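Local coordinates for beta-glucoside phosphorylase BglX (Unidentified, PDB 5VQE), which probably cleaves beta-glucosides by passing the glucosyl group to phosphate, acting as a glycoside phosphorylase of family GH3, at residues 394-399 with 515-520; 416-421 with 485-490; 507-512 with 542-547. All coordinates share one frame; numbering follows the deposited sequence.

Interaction 1 (394-399 with 515-520); sequences LVKDKQ and YHLVDV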
loop_
_atom_site.group_PDB
_atom_site.type_symbol
_atom_site.label_atom_id
_atom_site.label_comp_id
_atom_site.label_asym_id
_atom_site.label_seq_id
_atom_site.Cartn_x
_atom_site.Cartn_y
_atom_site.Cartn_z
ATOM N N LEU A 394 -18.505 -9.844 11.467
ATOM C CA LEU A 394 -18.932 -11.197 11.815
ATOM C C LEU A 394 -19.313 -11.925 10.526
ATOM O O LEU A 394 -20.361 -11.641 9.940
ATOM C CB LEU A 394 -20.115 -11.131 12.778
ATOM C CG LEU A 394 -20.244 -12.104 13.949
ATOM C CD1 LEU A 394 -21.727 -12.304 14.299
ATOM C CD2 LEU A 394 -19.567 -13.429 13.696
ATOM N N VAL A 395 -18.469 -12.850 10.073
ATOM C CA VAL A 395 -18.660 -13.499 8.771
ATOM C C VAL A 395 -19.515 -14.746 8.893
ATOM O O VAL A 395 -20.440 -14.968 8.105
ATOM C CB VAL A 395 -17.291 -13.843 8.140
ATOM C CG1 VAL A 395 -17.471 -14.539 6.785
ATOM C CG2 VAL A 395 -16.440 -12.604 7.997
ATOM N N LYS A 396 -19.196 -15.584 9.871
ATOM C CA LYS A 396 -19.825 -16.884 10.035
ATOM C C LYS A 396 -20.100 -17.056 11.518
ATOM O O LYS A 396 -19.210 -16.831 12.341
ATOM C CB LYS A 396 -18.911 -17.995 9.496
ATOM C CG LYS A 396 -19.508 -19.389 9.469
ATOM C CD LYS A 396 -18.518 -20.366 8.836
ATOM C CE LYS A 396 -19.016 -21.792 8.884
ATOM N NZ LYS A 396 -18.020 -22.729 8.299
ATOM N N ASP A 397 -21.340 -17.401 11.853
ATOM C CA ASP A 397 -21.812 -17.432 13.227
ATOM C C ASP A 397 -22.773 -18.612 13.384
ATOM O O ASP A 397 -23.956 -18.452 13.653
ATOM C CB ASP A 397 -22.479 -16.100 13.573
ATOM C CG ASP A 397 -22.922 -16.012 15.020
ATOM O OD1 ASP A 397 -23.948 -15.341 15.272
ATOM O OD2 ASP A 397 -22.257 -16.604 15.901
ATOM N N LYS A 398 -22.255 -19.827 13.194
ATOM C CA LYS A 398 -23.073 -21.035 13.190
ATOM C C LYS A 398 -22.827 -21.891 14.428
ATOM O O LYS A 398 -22.938 -23.119 14.382
ATOM C CB LYS A 398 -22.826 -21.834 11.911
ATOM C CG LYS A 398 -23.604 -21.300 10.706
ATOM C CD LYS A 398 -23.379 -22.123 9.454
ATOM N N GLN A 399 -22.517 -21.245 15.546
ATOM C CA GLN A 399 -22.194 -21.899 16.810
ATOM C C GLN A 399 -23.179 -21.362 17.847
ATOM O O GLN A 399 -22.895 -20.375 18.530
ATOM C CB GLN A 399 -20.739 -21.610 17.187
ATOM C CG GLN A 399 -20.113 -22.584 18.152
ATOM C CD GLN A 399 -18.709 -22.983 17.727
ATOM O OE1 GLN A 399 -17.937 -22.172 17.182
ATOM N NE2 GLN A 399 -18.374 -24.242 17.952
ATOM N N TYR A 515 -9.552 -14.080 3.811
ATOM C CA TYR A 515 -9.925 -15.309 3.120
ATOM C C TYR A 515 -9.526 -16.570 3.879
ATOM O O TYR A 515 -9.456 -17.644 3.273
ATOM C CB TYR A 515 -9.291 -15.338 1.732
ATOM C CG TYR A 515 -9.686 -14.169 0.861
ATOM C CD1 TYR A 515 -8.746 -13.254 0.435
ATOM C CD2 TYR A 515 -11.005 -13.979 0.485
ATOM C CE1 TYR A 515 -9.104 -12.186 -0.363
ATOM C CE2 TYR A 515 -11.374 -12.922 -0.305
ATOM C CZ TYR A 515 -10.422 -12.025 -0.728
ATOM O OH TYR A 515 -10.800 -10.956 -1.512
ATOM N N HIS A 516 -9.266 -16.480 5.188
ATOM C CA HIS A 516 -8.720 -17.642 5.888
ATOM C C HIS A 516 -9.709 -18.798 5.986
ATOM O O HIS A 516 -9.288 -19.925 6.274
ATOM C CB HIS A 516 -8.236 -17.252 7.282
ATOM C CG HIS A 516 -6.880 -16.626 7.294
ATOM N ND1 HIS A 516 -5.837 -17.090 6.521
ATOM C CD2 HIS A 516 -6.395 -15.568 7.984
ATOM C CE1 HIS A 516 -4.768 -16.345 6.737
ATOM N NE2 HIS A 516 -5.078 -15.417 7.625
ATOM N N LEU A 517 -11.001 -18.576 5.742
ATOM C CA LEU A 517 -11.899 -19.718 5.638
ATOM C C LEU A 517 -11.463 -20.691 4.543
ATOM O O LEU A 517 -11.953 -21.826 4.519
ATOM C CB LEU A 517 -13.331 -19.244 5.391
ATOM C CG LEU A 517 -14.080 -18.705 6.619
ATOM C CD1 LEU A 517 -15.405 -18.084 6.219
ATOM C CD2 LEU A 517 -14.317 -19.796 7.684
ATOM N N VAL A 518 -10.559 -20.274 3.647
ATOM C CA VAL A 518 -9.973 -21.188 2.666
ATOM C C VAL A 518 -9.237 -22.321 3.365
ATOM O O VAL A 518 -9.293 -23.481 2.935
ATOM C CB VAL A 518 -9.028 -20.415 1.721
ATOM C CG1 VAL A 518 -8.111 -21.371 0.945
ATOM C CG2 VAL A 518 -9.823 -19.553 0.756
ATOM N N ASP A 519 -8.515 -22.003 4.433
ATOM C CA ASP A 519 -7.672 -22.978 5.104
ATOM C C ASP A 519 -8.275 -23.507 6.401
ATOM O O ASP A 519 -7.777 -24.510 6.926
ATOM C CB ASP A 519 -6.293 -22.368 5.377
ATOM C CG ASP A 519 -5.458 -22.236 4.110
ATOM O OD1 ASP A 519 -5.351 -23.235 3.365
ATOM O OD2 ASP A 519 -4.922 -21.140 3.845
ATOM N N VAL A 520 -9.328 -22.879 6.922
ATOM C CA VAL A 520 -10.013 -23.388 8.112
ATOM C C VAL A 520 -11.515 -23.423 7.844
ATOM O O VAL A 520 -12.304 -22.851 8.612
ATOM C CB VAL A 520 -9.671 -22.555 9.360
ATOM C CG1 VAL A 520 -8.171 -22.607 9.632
ATOM C CG2 VAL A 520 -10.127 -21.092 9.227
#

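Interaction 2 (416-421 with 485-490); sequences VQATNE and IRLVWS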
loop_
_atom_site.group_PDB
_atom_site.type_symbol
_atom_site.label_atom_id
_atom_site.label_comp_id
_atom_site.label_asym_id
_atom_site.label_seq_id
_atom_site.Cartn_x
_atom_site.Cartn_y
_atom_site.Cartn_z
ATOM N N VAL A 416 -4.294 -19.530 20.193
ATOM C CA VAL A 416 -3.429 -20.102 19.167
ATOM C C VAL A 416 -3.061 -18.975 18.222
ATOM O O VAL A 416 -3.913 -18.474 17.475
ATOM C CB VAL A 416 -4.104 -21.251 18.412
ATOM C CG1 VAL A 416 -3.127 -21.885 17.438
ATOM C CG2 VAL A 416 -4.638 -22.280 19.378
ATOM N N GLN A 417 -1.803 -18.561 18.263
ATOM C CA GLN A 417 -1.314 -17.564 17.334
ATOM C C GLN A 417 -0.918 -18.234 16.030
ATOM O O GLN A 417 -0.304 -19.302 16.031
ATOM C CB GLN A 417 -0.120 -16.824 17.920
ATOM C CG GLN A 417 0.518 -15.840 16.954
ATOM C CD GLN A 417 1.741 -15.192 17.533
ATOM O OE1 GLN A 417 1.666 -14.120 18.135
ATOM N NE2 GLN A 417 2.881 -15.846 17.375
ATOM N N ALA A 418 -1.298 -17.614 14.918
ATOM C CA ALA A 418 -0.867 -18.041 13.590
ATOM C C ALA A 418 -0.465 -16.796 12.818
ATOM O O ALA A 418 -1.279 -15.885 12.642
ATOM C CB ALA A 418 -1.971 -18.805 12.857
ATOM N N THR A 419 0.789 -16.741 12.383
ATOM C CA THR A 419 1.289 -15.542 11.731
ATOM C C THR A 419 2.485 -15.900 10.868
ATOM O O THR A 419 3.166 -16.903 11.099
ATOM C CB THR A 419 1.682 -14.463 12.751
ATOM O OG1 THR A 419 2.032 -13.255 12.064
ATOM C CG2 THR A 419 2.865 -14.911 13.603
ATOM N N ASN A 420 2.736 -15.054 9.870
ATOM C CA ASN A 420 3.939 -15.156 9.064
ATOM C C ASN A 420 4.988 -14.132 9.468
ATOM O O ASN A 420 6.048 -14.073 8.839
ATOM C CB ASN A 420 3.603 -15.018 7.571
ATOM C CG ASN A 420 2.924 -13.700 7.233
ATOM O OD1 ASN A 420 2.517 -12.946 8.114
ATOM N ND2 ASN A 420 2.796 -13.424 5.938
ATOM N N GLU A 421 4.723 -13.334 10.504
ATOM C CA GLU A 421 5.740 -12.481 11.096
ATOM C C GLU A 421 6.607 -13.301 12.052
ATOM O O GLU A 421 6.282 -14.435 12.417
ATOM C CB GLU A 421 5.101 -11.299 11.831
ATOM C CG GLU A 421 4.306 -10.342 10.929
ATOM C CD GLU A 421 4.033 -8.982 11.577
ATOM O OE1 GLU A 421 4.702 -8.632 12.574
ATOM O OE2 GLU A 421 3.146 -8.254 11.084
ATOM N N ILE A 485 0.304 -15.635 1.335
ATOM C CA ILE A 485 -0.093 -15.271 2.687
ATOM C C ILE A 485 -1.164 -16.231 3.191
ATOM O O ILE A 485 -1.981 -15.881 4.038
ATOM C CB ILE A 485 -0.570 -13.808 2.768
ATOM C CG1 ILE A 485 -1.735 -13.576 1.807
ATOM C CG2 ILE A 485 0.589 -12.864 2.484
ATOM C CD1 ILE A 485 -2.387 -12.203 1.950
ATOM N N ARG A 486 -1.180 -17.434 2.626
ATOM C CA ARG A 486 -2.051 -18.496 3.089
ATOM C C ARG A 486 -1.694 -18.882 4.516
ATOM O O ARG A 486 -0.572 -18.672 4.991
ATOM C CB ARG A 486 -1.923 -19.720 2.182
ATOM C CG ARG A 486 -2.436 -19.506 0.765
ATOM C CD ARG A 486 -3.925 -19.746 0.666
ATOM N NE ARG A 486 -4.272 -21.093 1.091
ATOM C CZ ARG A 486 -4.128 -22.177 0.338
ATOM N NH1 ARG A 486 -3.646 -22.081 -0.893
ATOM N NH2 ARG A 486 -4.470 -23.361 0.821
ATOM N N LEU A 487 -2.673 -19.461 5.197
ATOM C CA LEU A 487 -2.459 -19.974 6.539
ATOM C C LEU A 487 -1.391 -21.058 6.522
ATOM O O LEU A 487 -1.522 -22.059 5.811
ATOM C CB LEU A 487 -3.769 -20.523 7.097
ATOM C CG LEU A 487 -4.167 -20.038 8.487
ATOM C CD1 LEU A 487 -5.486 -20.678 8.882
ATOM C CD2 LEU A 487 -3.086 -20.362 9.507
ATOM N N VAL A 488 -0.329 -20.842 7.291
ATOM C CA VAL A 488 0.747 -21.807 7.482
ATOM C C VAL A 488 0.874 -22.042 8.980
ATOM O O VAL A 488 0.923 -21.083 9.757
ATOM C CB VAL A 488 2.074 -21.301 6.881
ATOM C CG1 VAL A 488 3.225 -22.254 7.195
ATOM C CG2 VAL A 488 1.937 -21.110 5.376
ATOM N N TRP A 489 0.909 -23.307 9.386
ATOM C CA TRP A 489 0.969 -23.650 10.799
ATOM C C TRP A 489 2.419 -23.829 11.243
ATOM O O TRP A 489 3.264 -24.322 10.489
ATOM C CB TRP A 489 0.165 -24.923 11.075
ATOM C CG TRP A 489 -1.238 -24.828 10.573
ATOM C CD1 TRP A 489 -1.766 -25.465 9.490
ATOM C CD2 TRP A 489 -2.286 -24.024 11.115
ATOM N NE1 TRP A 489 -3.084 -25.114 9.330
ATOM C CE2 TRP A 489 -3.427 -24.229 10.317
ATOM C CE3 TRP A 489 -2.374 -23.152 12.203
ATOM C CZ2 TRP A 489 -4.639 -23.599 10.574
ATOM C CZ3 TRP A 489 -3.579 -22.528 12.457
ATOM C CH2 TRP A 489 -4.693 -22.750 11.646
ATOM N N SER A 490 2.699 -23.422 12.478
ATOM C CA SER A 490 4.064 -23.449 13.004
ATOM C C SER A 490 4.227 -24.426 14.164
ATOM O O SER A 490 3.836 -25.591 14.071
HETATM O O HOH W 1 1.678 -20.013 12.363
#

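Interaction 3 (507-512 with 542-547); sequences LFLSFS and EKLMGR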
loop_
_atom_site.group_PDB
_atom_site.type_symbol
_atom_site.label_atom_id
_atom_site.label_comp_id
_atom_site.label_asym_id
_atom_site.label_seq_id
_atom_site.Cartn_x
_atom_site.Cartn_y
_atom_site.Cartn_z
ATOM N N LEU A 507 -13.149 -20.639 17.995
ATOM C CA LEU A 507 -13.410 -19.322 17.428
ATOM C C LEU A 507 -12.168 -18.863 16.678
ATOM O O LEU A 507 -11.058 -18.948 17.212
ATOM C CB LEU A 507 -13.767 -18.333 18.542
ATOM C CG LEU A 507 -13.810 -16.840 18.209
ATOM C CD1 LEU A 507 -14.961 -16.548 17.273
ATOM C CD2 LEU A 507 -13.941 -16.037 19.499
ATOM N N PHE A 508 -12.349 -18.380 15.446
ATOM C CA PHE A 508 -11.234 -17.986 14.584
ATOM C C PHE A 508 -11.336 -16.499 14.262
ATOM O O PHE A 508 -12.352 -16.047 13.728
ATOM C CB PHE A 508 -11.209 -18.809 13.290
ATOM C CG PHE A 508 -9.910 -18.704 12.541
ATOM C CD1 PHE A 508 -9.624 -17.590 11.771
ATOM C CD2 PHE A 508 -8.965 -19.712 12.626
ATOM C CE1 PHE A 508 -8.420 -17.490 11.097
ATOM C CE2 PHE A 508 -7.768 -19.614 11.954
ATOM C CZ PHE A 508 -7.496 -18.504 11.191
ATOM N N LEU A 509 -10.286 -15.749 14.596
ATOM C CA LEU A 509 -10.196 -14.316 14.347
ATOM C C LEU A 509 -9.048 -14.052 13.383
ATOM O O LEU A 509 -7.894 -14.371 13.692
ATOM C CB LEU A 509 -9.953 -13.548 15.647
ATOM C CG LEU A 509 -10.836 -13.877 16.851
ATOM C CD1 LEU A 509 -10.307 -13.156 18.081
ATOM C CD2 LEU A 509 -12.280 -13.506 16.584
ATOM N N SER A 510 -9.349 -13.450 12.238
ATOM C CA SER A 510 -8.316 -12.948 11.340
ATOM C C SER A 510 -8.154 -11.448 11.538
ATOM O O SER A 510 -9.131 -10.696 11.445
ATOM C CB SER A 510 -8.642 -13.221 9.875
ATOM O OG SER A 510 -7.635 -12.629 9.065
ATOM N N PHE A 511 -6.918 -11.019 11.792
ATOM C CA PHE A 511 -6.579 -9.606 11.871
ATOM C C PHE A 511 -5.844 -9.126 10.621
ATOM O O PHE A 511 -5.176 -8.086 10.650
ATOM C CB PHE A 511 -5.760 -9.338 13.134
ATOM C CG PHE A 511 -6.572 -9.416 14.413
ATOM C CD1 PHE A 511 -6.853 -10.643 15.006
ATOM C CD2 PHE A 511 -7.061 -8.263 15.013
ATOM C CE1 PHE A 511 -7.599 -10.717 16.181
ATOM C CE2 PHE A 511 -7.806 -8.332 16.185
ATOM C CZ PHE A 511 -8.073 -9.568 16.768
ATOM N N SER A 512 -5.972 -9.855 9.514
ATOM C CA SER A 512 -5.432 -9.387 8.246
ATOM C C SER A 512 -6.160 -10.046 7.079
ATOM O O SER A 512 -7.210 -9.554 6.651
ATOM C CB SER A 512 -3.928 -9.642 8.199
ATOM O OG SER A 512 -3.323 -8.821 7.231
ATOM N N GLU A 542 -14.327 -5.717 22.958
ATOM C CA GLU A 542 -15.642 -5.164 23.256
ATOM C C GLU A 542 -16.736 -5.947 22.547
ATOM O O GLU A 542 -17.803 -6.197 23.119
ATOM C CB GLU A 542 -15.697 -3.684 22.872
ATOM C CG GLU A 542 -14.719 -2.818 23.638
ATOM C CD GLU A 542 -14.935 -2.901 25.138
ATOM O OE1 GLU A 542 -16.090 -2.721 25.568
ATOM O OE2 GLU A 542 -13.965 -3.170 25.882
ATOM N N LYS A 543 -16.489 -6.361 21.306
ATOM C CA LYS A 543 -17.541 -7.004 20.534
ATOM C C LYS A 543 -17.711 -8.466 20.926
ATOM O O LYS A 543 -18.836 -8.978 20.956
ATOM C CB LYS A 543 -17.233 -6.854 19.047
ATOM C CG LYS A 543 -17.377 -5.414 18.562
ATOM C CD LYS A 543 -16.671 -5.181 17.232
ATOM C CE LYS A 543 -16.560 -3.699 16.911
ATOM N NZ LYS A 543 -17.883 -3.013 16.934
ATOM N N LEU A 544 -16.612 -9.155 21.230
ATOM C CA LEU A 544 -16.724 -10.534 21.693
ATOM C C LEU A 544 -17.492 -10.608 23.006
ATOM O O LEU A 544 -18.275 -11.537 23.220
ATOM C CB LEU A 544 -15.339 -11.146 21.857
ATOM C CG LEU A 544 -14.560 -11.363 20.561
ATOM C CD1 LEU A 544 -13.143 -11.821 20.875
ATOM C CD2 LEU A 544 -15.256 -12.352 19.661
ATOM N N MET A 545 -17.284 -9.634 23.890
ATOM C CA MET A 545 -17.983 -9.579 25.168
ATOM C C MET A 545 -19.400 -9.032 25.048
ATOM O O MET A 545 -20.120 -9.007 26.050
ATOM C CB MET A 545 -17.184 -8.734 26.159
ATOM C CG MET A 545 -15.765 -9.220 26.405
ATOM S SD MET A 545 -15.688 -10.972 26.850
ATOM C CE MET A 545 -16.562 -10.961 28.417
ATOM N N GLY A 546 -19.821 -8.610 23.858
ATOM C CA GLY A 546 -21.185 -8.165 23.659
ATOM C C GLY A 546 -21.464 -6.745 24.097
ATOM O O GLY A 546 -22.635 -6.353 24.157
ATOM N N ARG A 547 -20.433 -5.966 24.418
ATOM C CA ARG A 547 -20.595 -4.559 24.744
ATOM C C ARG A 547 -20.597 -3.660 23.513
ATOM O O ARG A 547 -20.866 -2.462 23.638
ATOM C CB ARG A 547 -19.480 -4.109 25.691
ATOM C CG ARG A 547 -19.424 -4.889 26.999
ATOM C CD ARG A 547 -18.446 -4.250 27.969
ATOM N NE ARG A 547 -17.049 -4.413 27.580
ATOM C CZ ARG A 547 -16.242 -5.376 28.022
ATOM N NH1 ARG A 547 -16.682 -6.296 28.878
ATOM N NH2 ARG A 547 -14.983 -5.419 27.606
#

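Interaction 1 (394-399 with 515-520)
With Val-395 CG1 set opposite its own backbone N (chi1 179°), and Leu-517 CG turned away from its carbonyl carbon (chi1 -77°), two aliphatic side chains meet between an edge strand and a short 3-10 turn. Val-395 CG1 lies 4.1 Å from Leu-517 CD1, and the side chains slide past one another in opposite directions. The second branch of the leucine faces Lys-396, whose fully extended chain passes the leucine, with CD 4.4 Å from Leu-517 CD2. Neighbouring residues of a strand normally face opposite ways; here Val-395 and Lys-396 both point toward the turn because they form a classic beta bulge opposite Tyr-526 of the next strand. The turn is closed from within: His-516 O accepts from Asp-519 N at 2.9 Å and from Val-520 N at 3.0 Å. Leu-517 also rests on Tyr-526, which Val-395 touches as well. The contact is small, burying 104 Å² in all, and entirely apolar across the two segments. Since the ammonium group of Lys-396 passes on to bond Val-523 O, the lysine contributes only its methylene chain here, and between the two segments the contact is van der Waals and hydrophobic, with no polar bond directly between them.

Interaction 2 (416-421 with 485-490)
Ala-418 and Trp-489 mark the closest backbone approach, 6.5 Å between their CA atoms, where the last residues of strand 412-419 meet a segment without regular structure. The touching parts run in markedly different directions, 131° apart, and make no direct backbone hydrogen bond with each other. A water spans the distance instead: it donates to Val-488 O at 2.9 Å and accepts a weak bond from Thr-419 N at 3.4 Å. At the end of the strand the chain bends in an ST turn, with Glu-421 N donating to Thr-419 OG1 at 3.1 Å, nearly straight at 168°.

The methyl group of Ala-418 rests against two larger side chains that also touch each other. Leu-487 CD2 touches Ala-418 CB at 3.9 Å, while Trp-489 CZ3 approaches the same CB at 4.1 Å, obliquely to the ring. The tryptophan starts off away from the strand; a chi1 of -54° helps swing its six-membered ring back. Leu-487 CD2 also covers one face of the indole near its rim, 3.5 Å above the plane. Farther along, the side chains of Asn-420 and Ile-485 pass at a slant, ND2 lying 4.1 Å from Ile-485 CG2, and the amide oxygen OD1 is engaged by Lys-477 N. Ile-485 also touches Asn-161, in a loop of the N-terminal barrel region.

Within this contact the joining is thus mostly the packing of Leu-487 and Trp-489 against the alanine methyl, supplemented by one water with a weak bond; the loop is also held by Asp-519 and Asn-513.

Interaction 3 (507-512 with 542-547)
Leu-544, in the last turn of helix 534-544, sends its CB toward Leu-507 and Leu-509, alternate residues on the same side of a strand. From CB the chain turns away from its carbonyl carbon (chi1 -68°) and brings CG over the sheet, where the two methyls part. CD1 meets Leu-509 CD1 tip to tip at 4.2 Å, whereas CD2 comes within 3.9 Å of Leu-507 CD2, the two side chains running aslant. One leucine thus straddles two strand residues.

Two residues on, at Gly-546, the helix ends in a Schellman motif: Gly-546, with positive phi, donates from N to Lys-543 O at 3.1 Å, and Arg-547 N reaches Glu-542 O at 2.9 Å. The fold-back lets Arg-547 grip Glu-542 side-on, NE to OE1 at 2.8 Å and NH2 to OE2 at 3.0 Å. Both oxygens lie close to the guanidinium plane, but the carboxylate is itself met from above, 36° out of its plane at OE1.

The helix covers one side of strand 506-510, between strands 469-475 and 525-528; Leu-509 also packs on Met-540, Ile-471 and Ile-527. Lys-543 forms a salt bridge with Asp-389 of helix 378-391, and Arg-547 with Glu-441, at the end of helix 429-441.

After the N-terminal barrel, strand 393-397 supplies the antiparallel edge of the sheet in what is probably the alpha/beta sandwich domain of GH3 enzymes. Interaction 1 closes more than a hundred residues later, at the 515-520 turn, and so encloses the whole of interaction 2, in which strand 412-419 meets the loop following strand 469-475. Interaction 3 comes after interaction 2 and crosses interaction 1: 507-512 precedes the turn, and 542-547 follows it, bringing the last helix back onto the sheet. The three also touch, through a salt bridge between Asp-519 and Arg-486 and through Leu-487 against Phe-508, linking sheet, connecting loops and covering helix.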